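Local coordinates for glycolipid-binding domain-containing protein (Pseudomonas aeruginosa, PDB 2H1T) that is of unknown function but belongs to a putative glycolipid-binding family and may take part in glycolipid metabolism, at residues Q34-D39 and P45-Y50; A63-E68 and R74-L79. All coordinates share one frame; numbering follows the deposited sequence. Where two conformers were deposited one is given.

Along the chain, strand 30-38 comes first and turns through a short loop into strand 45-54. Contact 1 closes that loop as a beta hairpin. The chain then turns back into strand 60-69, and a tight turn leads to strand 72-80. Contact 2 closes this second hairpin. The two contacts follow in series, neither nested nor crossed, with centres about 12 Å apart. Strand 45-54 of contact 1 and strand 60-69 of contact 2 are neighbours in the sheet, so the hairpins join edge to edge. Asp49 N lies 2.8 Å from His66 O, a probable hydrogen bond. The hairpins supply four consecutive strands of one antiparallel sheet, a meander flanked by strands 16-26 and 86-88.

Contact 1 of 2, residues Q34-D39 and P45-Y50; sequences QLRAPD and PYQLDY. With EDO (1,2-ethanediol), chain D.
Ala37 and Tyr46 meet as an antiparallel hydrogen-bonded pair. Tyr46 N gives a nearly straight bond to Ala37 O (2.9 Å). The return bond, Ala37 N to Tyr46 O, is 3.3 Å. Tyr46 CG sits between its own backbone N and carbonyl carbon (chi1 65°), which leans the ring across to the other strand. Ala37 O then lies over one ring face, and Ala37 CB packs against Tyr46 CZ at 3.7 Å. A water in the ring plane accepts from Tyr46 OH at 2.8 Å and donates to Pro38 O. On the same side of the sheet, Leu35 CD2 comes obliquely to within 4.1 Å of Tyr46 CE1, and Leu35 CB meets Leu48 CB. Leu35 and Leu48 also exchange two backbone bonds.

Gln34, Arg36, Gln47 and Asp49 share the other face of the sheet. Gln47 OE1 lies over one face of the Arg36 guanidinium, 3.1 Å from Arg36 NH1, at a poor angle for a hydrogen bond. Gln47 NE2 donates to the syn side of Asp49 OD1 (3.1 Å), which helps to set the rotation of the amide. Arg36 forms a salt bridge to Glu68 of the second subunit. A 1,2-ethanediol, probably from the crystallisation liquor, bonds weakly from O1 to Asp49 O. The arrangement is a beta hairpin in an antiparallel meander sheet, with Arg36 and Gln47 of this face meeting the second subunit.

Contact 2 of 2, residues A63-E68 and R74-L79; sequences AVFHVE and RKLHLL
Ala63 and Leu78 exchange two backbone hydrogen bonds at one end of an antiparallel beta hairpin, strands 60-69 and 72-80. Ala63 O also faces the edge of the His77 ring, 3.5 Å from His77 CD2 and in the ring plane. Val64 is in a non-hydrogen-bonded pair with His77. Its CG2 reaches CD2 of that ring at 3.6 Å, while His77 NE2 is hydrogen-bonded to Glu62 OE2.

Phe65 N donates to Leu76 O at 2.8 Å. Phe65 CG is anti to the carbonyl carbon (chi1 -62°), and the ring runs alongside Leu76, with Phe65 CD2 3.8 Å from Leu76 CD2. Strands 102-106 and 126-135 of the other sheet touch Phe65 through Ile105 and Ile134.

His66 lies beside the extended Lys75 chain, its ND1 3.9 Å from Lys75 CE. Val67 CG1 packs on Arg74 CB (3.6 Å), and the two residues exchange backbone bonds. The end of Arg74 leads away, where NE and NH2 hydrogen-bond to the carbonyl oxygens of Ala138 and Leu139, respectively. Glu68 closes the segment: its OE2 accepts from His66 NE2 at 2.7 Å. The bond is nearly straight (174°), lies in the imidazole plane and uses the anti lone pair of Glu68 OE2.

Contact 1 of 2, residues Q34-D39 and P45-Y50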
ATOM      1  N   GLN A  34      -1.602  -9.857   5.489  1.00 16.35           N
ATOM      2  CA  GLN A  34      -1.049  -8.776   4.715  1.00 19.28           C
ATOM      3  C   GLN A  34      -1.926  -7.566   4.986  1.00 17.47           C
ATOM      4  O   GLN A  34      -3.138  -7.581   4.710  1.00 15.03           O
ATOM      5  CB  GLN A  34      -1.117  -9.083   3.217  1.00 20.64           C
ATOM      6  CG  GLN A  34      -0.214 -10.210   2.760  1.00 26.81           C
ATOM      7  CD  GLN A  34       0.241 -10.035   1.280  1.00 28.08           C
ATOM      8  OE1 GLN A  34       1.431  -9.741   0.992  1.00 36.09           O
ATOM      9  NE2 GLN A  34      -0.714 -10.174   0.354  1.00 31.97           N
ATOM     10  N   LEU A  35      -1.302  -6.508   5.490  1.00 17.98           N
ATOM     11  CA  LEU A  35      -2.016  -5.317   5.910  1.00 18.59           C
ATOM     12  C   LEU A  35      -1.437  -4.117   5.165  1.00 17.74           C
ATOM     13  O   LEU A  35      -0.236  -3.887   5.159  1.00 15.76           O
ATOM     14  CB  LEU A  35      -1.881  -5.194   7.449  1.00 17.91           C
ATOM     15  CG  LEU A  35      -2.434  -3.995   8.192  1.00 21.75           C
ATOM     16  CD1 LEU A  35      -2.465  -4.255   9.718  1.00 23.80           C
ATOM     17  CD2 LEU A  35      -1.649  -2.738   7.891  1.00 25.21           C
ATOM     18  N   ARG A  36      -2.274  -3.350   4.499  1.00 14.62           N
ATOM     19  CA  ARG A  36      -1.763  -2.137   3.797  1.00 16.41           C
ATOM     20  C   ARG A  36      -2.435  -0.936   4.396  1.00 15.57           C
ATOM     21  O   ARG A  36      -3.645  -0.993   4.661  1.00 14.38           O
ATOM     22  CB  ARG A  36      -2.066  -2.215   2.293  1.00 17.62           C
ATOM     23  CG  ARG A  36      -1.423  -3.446   1.636  1.00 22.27           C
ATOM     24  CD  ARG A  36      -1.732  -3.525   0.156  1.00 24.52           C
ATOM     25  NE  ARG A  36      -1.947  -4.905  -0.309  1.00 34.75           N
ATOM     26  CZ  ARG A  36      -1.396  -5.464  -1.389  1.00 34.57           C
ATOM     27  NH1 ARG A  36      -0.527  -4.807  -2.120  1.00 41.56           N
ATOM     28  NH2 ARG A  36      -1.704  -6.706  -1.724  1.00 36.54           N
ATOM     29  N   ALA A  37      -1.678   0.145   4.592  1.00 14.74           N
ATOM     30  CA  ALA A  37      -2.148   1.296   5.345  1.00 14.64           C
ATOM     31  C   ALA A  37      -1.213   2.484   5.140  1.00 14.97           C
ATOM     32  O   ALA A  37      -0.075   2.323   4.697  1.00 15.13           O
ATOM     33  CB  ALA A  37      -2.264   0.966   6.847  1.00 14.70           C
ATOM     34  N   PRO A  38      -1.729   3.691   5.390  1.00 15.11           N
ATOM     35  CA  PRO A  38      -0.920   4.893   5.315  1.00 15.02           C
ATOM     36  C   PRO A  38      -0.202   5.147   6.627  1.00 16.83           C
ATOM     37  O   PRO A  38      -0.784   4.917   7.694  1.00 15.46           O
ATOM     38  CB  PRO A  38      -1.961   5.978   5.073  1.00 16.24           C
ATOM     39  CG  PRO A  38      -3.185   5.478   5.796  1.00 16.88           C
ATOM     40  CD  PRO A  38      -3.145   3.998   5.676  1.00 17.47           C
ATOM     41  N   ASP A  39       1.063   5.577   6.523  1.00 18.37           N
ATOM     42  CA  ASP A  39       1.805   6.170   7.623  1.00 18.64           C
ATOM     43  C   ASP A  39       1.147   7.486   7.969  1.00 19.65           C
ATOM     44  O   ASP A  39       1.102   8.408   7.140  1.00 19.34           O
ATOM     45  CB  ASP A  39       3.274   6.391   7.203  1.00 17.63           C
ATOM     46  CG  ASP A  39       4.170   6.903   8.356  1.00 19.79           C
ATOM     47  OD1 ASP A  39       3.892   7.951   8.952  1.00 22.88           O
ATOM     48  OD2 ASP A  39       5.190   6.263   8.615  1.00 25.50           O
ATOM     49  N   PRO A  45       2.451   5.268   1.937  1.00 16.94           N
ATOM     50  CA  PRO A  45       1.960   3.921   2.256  1.00 18.39           C
ATOM     51  C   PRO A  45       2.993   2.943   2.787  1.00 17.44           C
ATOM     52  O   PRO A  45       4.159   3.055   2.497  1.00 18.70           O
ATOM     53  CB  PRO A  45       1.423   3.409   0.908  1.00 19.93           C
ATOM     54  CG  PRO A  45       2.187   4.183  -0.143  1.00 17.85           C
ATOM     55  CD  PRO A  45       2.509   5.529   0.489  1.00 19.85           C
ATOM     56  N   TYR A  46       2.551   1.985   3.580  1.00 15.87           N
ATOM     57  CA  TYR A  46       3.392   0.843   3.911  1.00 17.84           C
ATOM     58  C   TYR A  46       2.599  -0.447   3.739  1.00 17.84           C
ATOM     59  O   TYR A  46       1.377  -0.444   3.566  1.00 16.11           O
ATOM     60  CB  TYR A  46       3.987   0.980   5.335  1.00 18.16           C
ATOM     61  CG  TYR A  46       2.963   0.960   6.438  1.00 19.05           C
ATOM     62  CD1 TYR A  46       2.588  -0.247   7.037  1.00 17.48           C
ATOM     63  CD2 TYR A  46       2.373   2.147   6.917  1.00 13.63           C
ATOM     64  CE1 TYR A  46       1.606  -0.292   8.084  1.00 19.93           C
ATOM     65  CE2 TYR A  46       1.362   2.100   7.959  1.00 17.22           C
ATOM     66  CZ  TYR A  46       1.012   0.874   8.535  1.00 19.62           C
ATOM     67  OH  TYR A  46       0.043   0.771   9.531  1.00 16.49           O
ATOM     68  N   GLN A  47       3.321  -1.556   3.713  1.00 18.90           N
ATOM     69  CA  GLN A  47       2.699  -2.854   3.767  1.00 18.75           C
ATOM     70  C   GLN A  47       3.386  -3.642   4.872  1.00 19.67           C
ATOM     71  O   GLN A  47       4.626  -3.760   4.878  1.00 16.93           O
ATOM     72  CB  GLN A  47       2.823  -3.628   2.468  1.00 17.62           C
ATOM     73  CG  GLN A  47       2.177  -5.039   2.575  1.00 21.71           C
ATOM     74  CD  GLN A  47       1.890  -5.697   1.237  1.00 24.91           C
ATOM     75  OE1 GLN A  47       1.396  -5.046   0.300  1.00 29.86           O
ATOM     76  NE2 GLN A  47       2.204  -6.998   1.130  1.00 26.10           N
ATOM     77  N   LEU A  48       2.538  -4.202   5.743  1.00 18.48           N
ATOM     78  CA  LEU A  48       2.954  -5.050   6.847  1.00 15.88           C
ATOM     79  C   LEU A  48       2.493  -6.469   6.528  1.00 15.85           C
ATOM     80  O   LEU A  48       1.320  -6.704   6.234  1.00 18.38           O
ATOM     81  CB  LEU A  48       2.289  -4.596   8.153  1.00 14.35           C
ATOM     82  CG  LEU A  48       2.606  -5.499   9.362  1.00 16.28           C
ATOM     83  CD1 LEU A  48       4.079  -5.459   9.671  1.00 16.89           C
ATOM     84  CD2 LEU A  48       1.836  -5.071  10.576  1.00 18.86           C
ATOM     85  N   ASP A  49       3.418  -7.406   6.583  1.00 15.16           N
ATOM     86  CA  ASP A  49       3.125  -8.846   6.488  1.00 16.24           C
ATOM     87  C   ASP A  49       3.455  -9.414   7.847  1.00 14.78           C
ATOM     88  O   ASP A  49       4.490  -9.106   8.406  1.00 14.18           O
ATOM     89  CB  ASP A  49       4.006  -9.527   5.423  1.00 16.42           C
ATOM     90  CG  ASP A  49       3.739  -9.020   4.015  1.00 26.31           C
ATOM     91  OD1 ASP A  49       2.583  -8.782   3.664  1.00 25.81           O
ATOM     92  OD2 ASP A  49       4.715  -8.849   3.246  1.00 36.98           O
ATOM     93  N   TYR A  50       2.565 -10.204   8.424  1.00 15.84           N
ATOM     94  CA  TYR A  50       2.885 -10.789   9.695  1.00 15.63           C
ATOM     95  C   TYR A  50       2.312 -12.173   9.870  1.00 16.45           C
ATOM     96  O   TYR A  50       1.343 -12.543   9.210  1.00 16.65           O
ATOM     97  CB  TYR A  50       2.461  -9.855  10.832  1.00 14.62           C
ATOM     98  CG  TYR A  50       0.954  -9.756  11.116  1.00 11.20           C
ATOM     99  CD1 TYR A  50       0.282 -10.697  11.921  1.00 10.37           C
ATOM    100  CD2 TYR A  50       0.213  -8.652  10.680  1.00 12.49           C
ATOM    101  CE1 TYR A  50      -1.092 -10.568  12.180  1.00 14.87           C
ATOM    102  CE2 TYR A  50      -1.149  -8.506  10.991  1.00 14.21           C
ATOM    103  CZ  TYR A  50      -1.781  -9.464  11.744  1.00 13.44           C
ATOM    104  OH  TYR A  50      -3.130  -9.302  12.033  1.00 15.69           O
TER
HETATM  105  C1  EDO D 189       5.773 -12.596   6.900  1.00 39.60           C
HETATM  106  O1  EDO D 189       6.070 -12.148   8.224  1.00 35.69           O
HETATM  107  C2  EDO D 189       5.061 -13.943   6.951  1.00 41.81           C
HETATM  108  O2  EDO D 189       4.051 -14.056   5.920  1.00 45.02           O
HETATM  109  O   HOH W   1      -1.240   3.250   9.736  1.00 15.72           O

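Contact 2 of 2, residues A63-E68 and R74-L79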
ATOM      1  N   ALA A  63       5.689 -14.486  16.992  1.00 14.20           N
ATOM      2  CA  ALA A  63       5.227 -13.455  16.079  1.00 16.97           C
ATOM      3  C   ALA A  63       6.378 -13.043  15.145  1.00 18.53           C
ATOM      4  O   ALA A  63       7.480 -12.821  15.598  1.00 18.64           O
ATOM      5  CB  ALA A  63       4.710 -12.263  16.873  1.00 17.88           C
ATOM      6  N   VAL A  64       6.091 -12.948  13.850  1.00 16.55           N
ATOM      7  CA  VAL A  64       7.035 -12.494  12.830  1.00 17.85           C
ATOM      8  C   VAL A  64       6.394 -11.379  11.999  1.00 17.02           C
ATOM      9  O   VAL A  64       5.258 -11.522  11.544  1.00 17.35           O
ATOM     10  CB  VAL A  64       7.433 -13.667  11.887  1.00 17.51           C
ATOM     11  CG1 VAL A  64       8.482 -13.234  10.919  1.00 22.88           C
ATOM     12  CG2 VAL A  64       7.924 -14.840  12.692  1.00 22.14           C
ATOM     13  N   PHE A  65       7.129 -10.284  11.830  1.00 14.24           N
ATOM     14  CA  PHE A  65       6.709  -9.081  11.128  1.00 15.60           C
ATOM     15  C   PHE A  65       7.702  -8.683  10.056  1.00 15.57           C
ATOM     16  O   PHE A  65       8.913  -8.767  10.270  1.00 14.83           O
ATOM     17  CB  PHE A  65       6.666  -7.912  12.107  1.00 17.33           C
ATOM     18  CG  PHE A  65       5.691  -8.093  13.227  1.00 15.04           C
ATOM     19  CD1 PHE A  65       4.351  -7.722  13.074  1.00 16.23           C
ATOM     20  CD2 PHE A  65       6.111  -8.594  14.466  1.00 16.98           C
ATOM     21  CE1 PHE A  65       3.442  -7.910  14.122  1.00 17.12           C
ATOM     22  CE2 PHE A  65       5.212  -8.776  15.495  1.00 18.44           C
ATOM     23  CZ  PHE A  65       3.880  -8.429  15.332  1.00 19.27           C
ATOM     24  N   HIS A  66       7.183  -8.177   8.926  1.00 15.75           N
ATOM     25  CA  HIS A  66       8.015  -7.710   7.813  1.00 14.75           C
ATOM     26  C   HIS A  66       7.234  -6.558   7.280  1.00 14.63           C
ATOM     27  O   HIS A  66       6.077  -6.724   6.859  1.00 14.90           O
ATOM     28  CB  HIS A  66       8.190  -8.799   6.734  1.00 14.96           C
ATOM     29  CG  HIS A  66       8.814  -8.326   5.460  1.00 16.12           C
ATOM     30  ND1 HIS A  66      10.070  -8.723   5.057  1.00 14.89           N
ATOM     31  CD2 HIS A  66       8.325  -7.557   4.460  1.00 15.74           C
ATOM     32  CE1 HIS A  66      10.352  -8.165   3.891  1.00 15.44           C
ATOM     33  NE2 HIS A  66       9.301  -7.471   3.498  1.00 18.22           N
ATOM     34  N   VAL A  67       7.814  -5.374   7.410  1.00 15.71           N
ATOM     35  CA  VAL A  67       7.171  -4.146   6.951  1.00 17.47           C
ATOM     36  C   VAL A  67       8.027  -3.484   5.904  1.00 15.75           C
ATOM     37  O   VAL A  67       9.219  -3.323   6.086  1.00 15.00           O
ATOM     38  CB  VAL A  67       6.910  -3.149   8.087  1.00 18.68           C
ATOM     39  CG1 VAL A  67       8.176  -2.787   8.817  1.00 18.20           C
ATOM     40  CG2 VAL A  67       6.267  -1.905   7.549  1.00 22.59           C
ATOM     41  N   GLU A  68       7.393  -3.083   4.818  1.00 15.17           N
ATOM     42  CA  GLU A  68       8.051  -2.303   3.792  1.00 14.84           C
ATOM     43  C   GLU A  68       7.402  -0.925   3.638  1.00 12.94           C
ATOM     44  O   GLU A  68       6.175  -0.794   3.514  1.00 11.30           O
ATOM     45  CB  GLU A  68       8.032  -3.036   2.457  1.00 13.71           C
ATOM     46  CG  GLU A  68       8.320  -4.510   2.523  1.00 19.29           C
ATOM     47  CD  GLU A  68       8.604  -5.123   1.147  1.00 22.30           C
ATOM     48  OE1 GLU A  68       8.313  -4.472   0.094  1.00 24.16           O
ATOM     49  OE2 GLU A  68       9.140  -6.257   1.134  1.00 23.06           O
ATOM     50  N   ARG A  74      11.808  -3.297   7.459  1.00 22.77           N
ATOM     51  CA  ARG A  74      12.088  -3.578   8.864  1.00 25.14           C
ATOM     52  C   ARG A  74      11.448  -4.923   9.229  1.00 22.05           C
ATOM     53  O   ARG A  74      10.297  -5.244   8.841  1.00 21.11           O
ATOM     54  CB  ARG A  74      11.597  -2.437   9.772  1.00 26.03           C
ATOM     55  CG  ARG A  74      11.234  -2.868  11.190  1.00 27.29           C
ATOM     56  CD  ARG A  74      11.472  -1.787  12.237  1.00 30.56           C
ATOM     57  NE  ARG A  74      11.067  -2.209  13.586  1.00 34.49           N
ATOM     58  CZ  ARG A  74      11.775  -2.983  14.424  1.00 36.29           C
ATOM     59  NH1 ARG A  74      12.959  -3.503  14.099  1.00 34.46           N
ATOM     60  NH2 ARG A  74      11.278  -3.245  15.620  1.00 35.58           N
ATOM     61  N   LYS A  75      12.208  -5.719   9.961  1.00 21.59           N
ATOM     62  CA  LYS A  75      11.711  -6.978  10.443  1.00 21.98           C
ATOM     63  C   LYS A  75      11.677  -6.986  11.999  1.00 20.81           C
ATOM     64  O   LYS A  75      12.439  -6.274  12.661  1.00 20.76           O
ATOM     65  CB  LYS A  75      12.590  -8.115   9.896  1.00 23.29           C
ATOM     66  CG  LYS A  75      12.588  -8.235   8.375  1.00 23.09           C
ATOM     67  CD  LYS A  75      13.570  -9.305   7.887  1.00 24.24           C
ATOM     68  CE  LYS A  75      13.763  -9.157   6.374  1.00 26.83           C
ATOM     69  NZ  LYS A  75      14.893  -9.954   5.795  1.00 27.28           N
ATOM     70  N   LEU A  76      10.799  -7.822  12.533  1.00 20.01           N
ATOM     71  CA  LEU A  76      10.732  -8.119  13.971  1.00 19.57           C
ATOM     72  C   LEU A  76      10.314  -9.573  14.176  1.00 17.25           C
ATOM     73  O   LEU A  76       9.339 -10.049  13.582  1.00 14.39           O
ATOM     74  CB  LEU A  76       9.757  -7.162  14.662  1.00 20.60           C
ATOM     75  CG  LEU A  76       9.481  -7.349  16.171  1.00 21.70           C
ATOM     76  CD1 LEU A  76      10.775  -7.085  17.005  1.00 22.18           C
ATOM     77  CD2 LEU A  76       8.348  -6.429  16.619  1.00 20.92           C
ATOM     78  N   HIS A  77      11.073 -10.276  15.017  1.00 17.03           N
ATOM     79  CA  HIS A  77      10.799 -11.663  15.385  1.00 16.89           C
ATOM     80  C   HIS A  77      10.755 -11.793  16.910  1.00 15.58           C
ATOM     81  O   HIS A  77      11.759 -11.594  17.586  1.00 16.88           O
ATOM     82  CB  HIS A  77      11.898 -12.581  14.858  1.00 16.11           C
ATOM     83  CG  HIS A  77      11.571 -14.042  14.954  1.00 16.68           C
ATOM     84  ND1 HIS A  77      12.493 -15.026  14.681  1.00 19.22           N
ATOM     85  CD2 HIS A  77      10.427 -14.688  15.292  1.00 16.06           C
ATOM     86  CE1 HIS A  77      11.935 -16.217  14.853  1.00 22.95           C
ATOM     87  NE2 HIS A  77      10.675 -16.039  15.212  1.00 18.12           N
ATOM     88  N   LEU A  78       9.590 -12.140  17.440  1.00 15.05           N
ATOM     89  CA  LEU A  78       9.389 -12.292  18.881  1.00 14.97           C
ATOM     90  C   LEU A  78       8.966 -13.714  19.217  1.00 16.14           C
ATOM     91  O   LEU A  78       8.218 -14.365  18.461  1.00 16.75           O
ATOM     92  CB  LEU A  78       8.291 -11.308  19.370  1.00 15.18           C
ATOM     93  CG  LEU A  78       8.591  -9.820  19.247  1.00 17.46           C
ATOM     94  CD1 LEU A  78       7.373  -9.027  19.553  1.00 18.02           C
ATOM     95  CD2 LEU A  78       9.777  -9.422  20.180  1.00 20.58           C
ATOM     96  N   LEU A  79       9.547 -14.219  20.307  1.00 17.56           N
ATOM     97  CA  LEU A  79       9.145 -15.493  20.884  0.50 16.72           C
ATOM     98  C   LEU A  79       8.610 -15.216  22.293  1.00 17.68           C
ATOM     99  O   LEU A  79       9.133 -14.385  23.007  1.00 17.49           O
ATOM    100  CB  LEU A  79      10.303 -16.511  20.909  0.50 16.64           C
ATOM    101  CG  LEU A  79      10.671 -17.267  19.611  0.50 17.09           C
ATOM    102  CD1 LEU A  79      11.988 -18.046  19.753  0.50 16.95           C
ATOM    103  CD2 LEU A  79       9.594 -18.247  19.116  0.50 16.21           C
TER